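Local coordinates for polyketide cyclase / dehydrase and lipid transport (Nitrosospira multiformis, PDB 3P51), which is of unknown function but probably binds a small hydrophobic molecule, in the manner of polyketide cyclases and lipid-transport proteins, at residues A[3-8]-A[105-110]. Residues are numbered along the deposited sequence; the frame is centred on the assembly and turned at random.
Sequences KVYNSI and TTFVEW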
loop_
_atom_site.group_PDB
_atom_site.type_symbol
_atom_site.label_atom_id
_atom_site.label_comp_id
_atom_site.label_asym_id
_atom_site.label_seq_id
_atom_site.Cartn_x
_atom_site.Cartn_y
_atom_site.Cartn_z
ATOM N N LYS A 3 4.182 -18.352 1.315
ATOM C CA LYS A 3 2.930 -17.629 1.202
ATOM C C LYS A 3 1.963 -18.305 0.244
ATOM O O LYS A 3 2.355 -19.129 -0.584
ATOM C CB LYS A 3 3.189 -16.189 0.780
ATOM C CG LYS A 3 3.951 -16.026 -0.514
ATOM C CD LYS A 3 4.330 -14.559 -0.713
ATOM C CE LYS A 3 5.006 -14.001 0.538
ATOM N NZ LYS A 3 5.317 -12.544 0.436
ATOM N N VAL A 4 0.688 -17.967 0.380
ATOM C CA VAL A 4 -0.334 -18.456 -0.532
ATOM C C VAL A 4 -1.204 -17.290 -0.966
ATOM O O VAL A 4 -1.289 -16.274 -0.275
ATOM C CB VAL A 4 -1.210 -19.522 0.125
ATOM C CG1 VAL A 4 -0.394 -20.796 0.365
ATOM C CG2 VAL A 4 -1.810 -18.986 1.432
ATOM N N TYR A 5 -1.842 -17.428 -2.119
ATOM C CA TYR A 5 -2.742 -16.387 -2.598
ATOM C C TYR A 5 -3.862 -17.041 -3.363
ATOM O O TYR A 5 -3.613 -17.774 -4.317
ATOM C CB TYR A 5 -2.007 -15.408 -3.515
ATOM C CG TYR A 5 -2.930 -14.347 -4.100
ATOM C CD1 TYR A 5 -3.177 -13.160 -3.412
ATOM C CD2 TYR A 5 -3.556 -14.540 -5.327
ATOM C CE1 TYR A 5 -4.021 -12.179 -3.938
ATOM C CE2 TYR A 5 -4.400 -13.574 -5.864
ATOM C CZ TYR A 5 -4.630 -12.395 -5.163
ATOM O OH TYR A 5 -5.473 -11.428 -5.676
ATOM N N ASN A 6 -5.094 -16.795 -2.935
ATOM C CA ASN A 6 -6.252 -17.338 -3.634
ATOM C C ASN A 6 -7.340 -16.294 -3.805
ATOM O O ASN A 6 -7.551 -15.454 -2.924
ATOM C CB ASN A 6 -6.806 -18.536 -2.884
ATOM C CG ASN A 6 -5.831 -19.693 -2.849
ATOM O OD1 ASN A 6 -5.789 -20.513 -3.771
ATOM N ND2 ASN A 6 -5.032 -19.759 -1.791
ATOM N N SER A 7 -8.039 -16.357 -4.931
ATOM C CA SER A 7 -9.047 -15.357 -5.238
ATOM C C SER A 7 -10.172 -15.932 -6.087
ATOM O O SER A 7 -10.001 -16.944 -6.772
ATOM C CB SER A 7 -8.396 -14.159 -5.933
ATOM O OG SER A 7 -7.779 -14.543 -7.151
ATOM N N ILE A 8 -11.331 -15.292 -6.008
ATOM C CA ILE A 8 -12.514 -15.689 -6.764
ATOM C C ILE A 8 -13.344 -14.450 -7.086
ATOM O O ILE A 8 -13.182 -13.401 -6.453
ATOM C CB ILE A 8 -13.428 -16.600 -5.943
ATOM C CG1 ILE A 8 -13.854 -15.875 -4.665
ATOM C CG2 ILE A 8 -12.742 -17.922 -5.623
ATOM C CD1 ILE A 8 -14.908 -16.603 -3.878
ATOM N N THR A 105 -20.254 -6.927 -9.500
ATOM C CA THR A 105 -19.927 -8.124 -8.745
ATOM C C THR A 105 -18.763 -7.831 -7.798
ATOM O O THR A 105 -18.380 -6.668 -7.606
ATOM C CB THR A 105 -19.639 -9.320 -9.679
ATOM O OG1 THR A 105 -18.586 -8.984 -10.587
ATOM C CG2 THR A 105 -20.882 -9.653 -10.493
ATOM N N THR A 106 -18.208 -8.879 -7.203
ATOM C CA THR A 106 -17.176 -8.724 -6.180
ATOM C C THR A 106 -15.982 -9.638 -6.421
ATOM O O THR A 106 -16.142 -10.834 -6.631
ATOM C CB THR A 106 -17.728 -9.019 -4.775
ATOM O OG1 THR A 106 -18.795 -8.114 -4.484
ATOM C CG2 THR A 106 -16.652 -8.855 -3.730
ATOM N N PHE A 107 -14.792 -9.048 -6.405
ATOM C CA PHE A 107 -13.533 -9.782 -6.411
ATOM C C PHE A 107 -13.132 -9.988 -4.958
ATOM O O PHE A 107 -13.162 -9.049 -4.168
ATOM C CB PHE A 107 -12.467 -8.956 -7.144
ATOM C CG PHE A 107 -11.084 -9.545 -7.099
ATOM C CD1 PHE A 107 -10.732 -10.585 -7.942
ATOM C CD2 PHE A 107 -10.127 -9.043 -6.221
ATOM C CE1 PHE A 107 -9.451 -11.129 -7.909
ATOM C CE2 PHE A 107 -8.845 -9.578 -6.177
ATOM C CZ PHE A 107 -8.502 -10.623 -7.029
ATOM N N VAL A 108 -12.778 -11.218 -4.598
ATOM C CA VAL A 108 -12.339 -11.526 -3.239
ATOM C C VAL A 108 -10.941 -12.135 -3.262
ATOM O O VAL A 108 -10.718 -13.139 -3.923
ATOM C CB VAL A 108 -13.280 -12.543 -2.559
ATOM C CG1 VAL A 108 -12.926 -12.677 -1.088
ATOM C CG2 VAL A 108 -14.736 -12.110 -2.722
ATOM N N GLU A 109 -10.001 -11.544 -2.537
ATOM C CA GLU A 109 -8.666 -12.128 -2.449
ATOM C C GLU A 109 -8.303 -12.454 -1.005
ATOM O O GLU A 109 -8.678 -11.742 -0.079
ATOM C CB GLU A 109 -7.612 -11.201 -3.068
ATOM C CG GLU A 109 -7.575 -9.826 -2.448
ATOM C CD GLU A 109 -6.550 -8.909 -3.096
ATOM O OE1 GLU A 109 -5.739 -9.398 -3.906
ATOM O OE2 GLU A 109 -6.563 -7.693 -2.793
ATOM N N TRP A 110 -7.580 -13.551 -0.825
ATOM C CA TRP A 110 -7.134 -13.967 0.496
ATOM C C TRP A 110 -5.666 -14.352 0.394
ATOM O O TRP A 110 -5.311 -15.257 -0.362
ATOM C CB TRP A 110 -7.967 -15.150 0.982
ATOM C CG TRP A 110 -8.154 -15.203 2.469
ATOM C CD1 TRP A 110 -7.255 -14.829 3.430
ATOM C CD2 TRP A 110 -9.325 -15.647 3.166
ATOM N NE1 TRP A 110 -7.791 -15.031 4.682
ATOM C CE2 TRP A 110 -9.061 -15.528 4.546
ATOM C CE3 TRP A 110 -10.566 -16.146 2.754
ATOM C CZ2 TRP A 110 -9.998 -15.883 5.521
ATOM C CZ3 TRP A 110 -11.500 -16.491 3.722
ATOM C CH2 TRP A 110 -11.204 -16.364 5.090
#
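N6 and W110 form an antiparallel hydrogen-bonded pair, and so do I8 and V108. The axes of 3-8 and 105-110 approach to 4.8 Å, their N-to-C directions 164° apart. N6 N donates to W110 O at 3.0 Å, and W110 N returns a bond to N6 O. I8 N and V108 N repeat the exchange with V108 O and I8 O. Between them S7 and E109 face each other as a non-hydrogen-bonded pair, CA to CA 4.3 Å.

Y5, S7, F107 and E109 share one face. CG of Y5 lies anti to the backbone N (chi1 177°), which swings the ring obliquely across toward 105-110, to E109. Y5 OH donates to E109 OE1 at 2.7 Å, on the anti side of the carboxylate, whose plane stands 86° from the ring. Y5 OH also meets the edge of the F107 ring, 3.4 Å from F107 CZ. A phenylalanine in place of Y5 lacks the hydroxyl and would probably leave the E109 carboxylate freer to turn. A second subunit covers this face: F107 of that subunit stacks on F107 here, and its P99 O hydrogen-bonds S7 OG.

On the other face I8 CG1 lies beside V108 CB at 4.0 Å. N6 hydrogen-bonds R130 and N126 of helix 120-139, while W110 NE1 hydrogen-bonds Y74. This joins the first and last strands of the antiparallel sheet that wraps the C-terminal helix, as in the Bet v 1-like helix-grip fold.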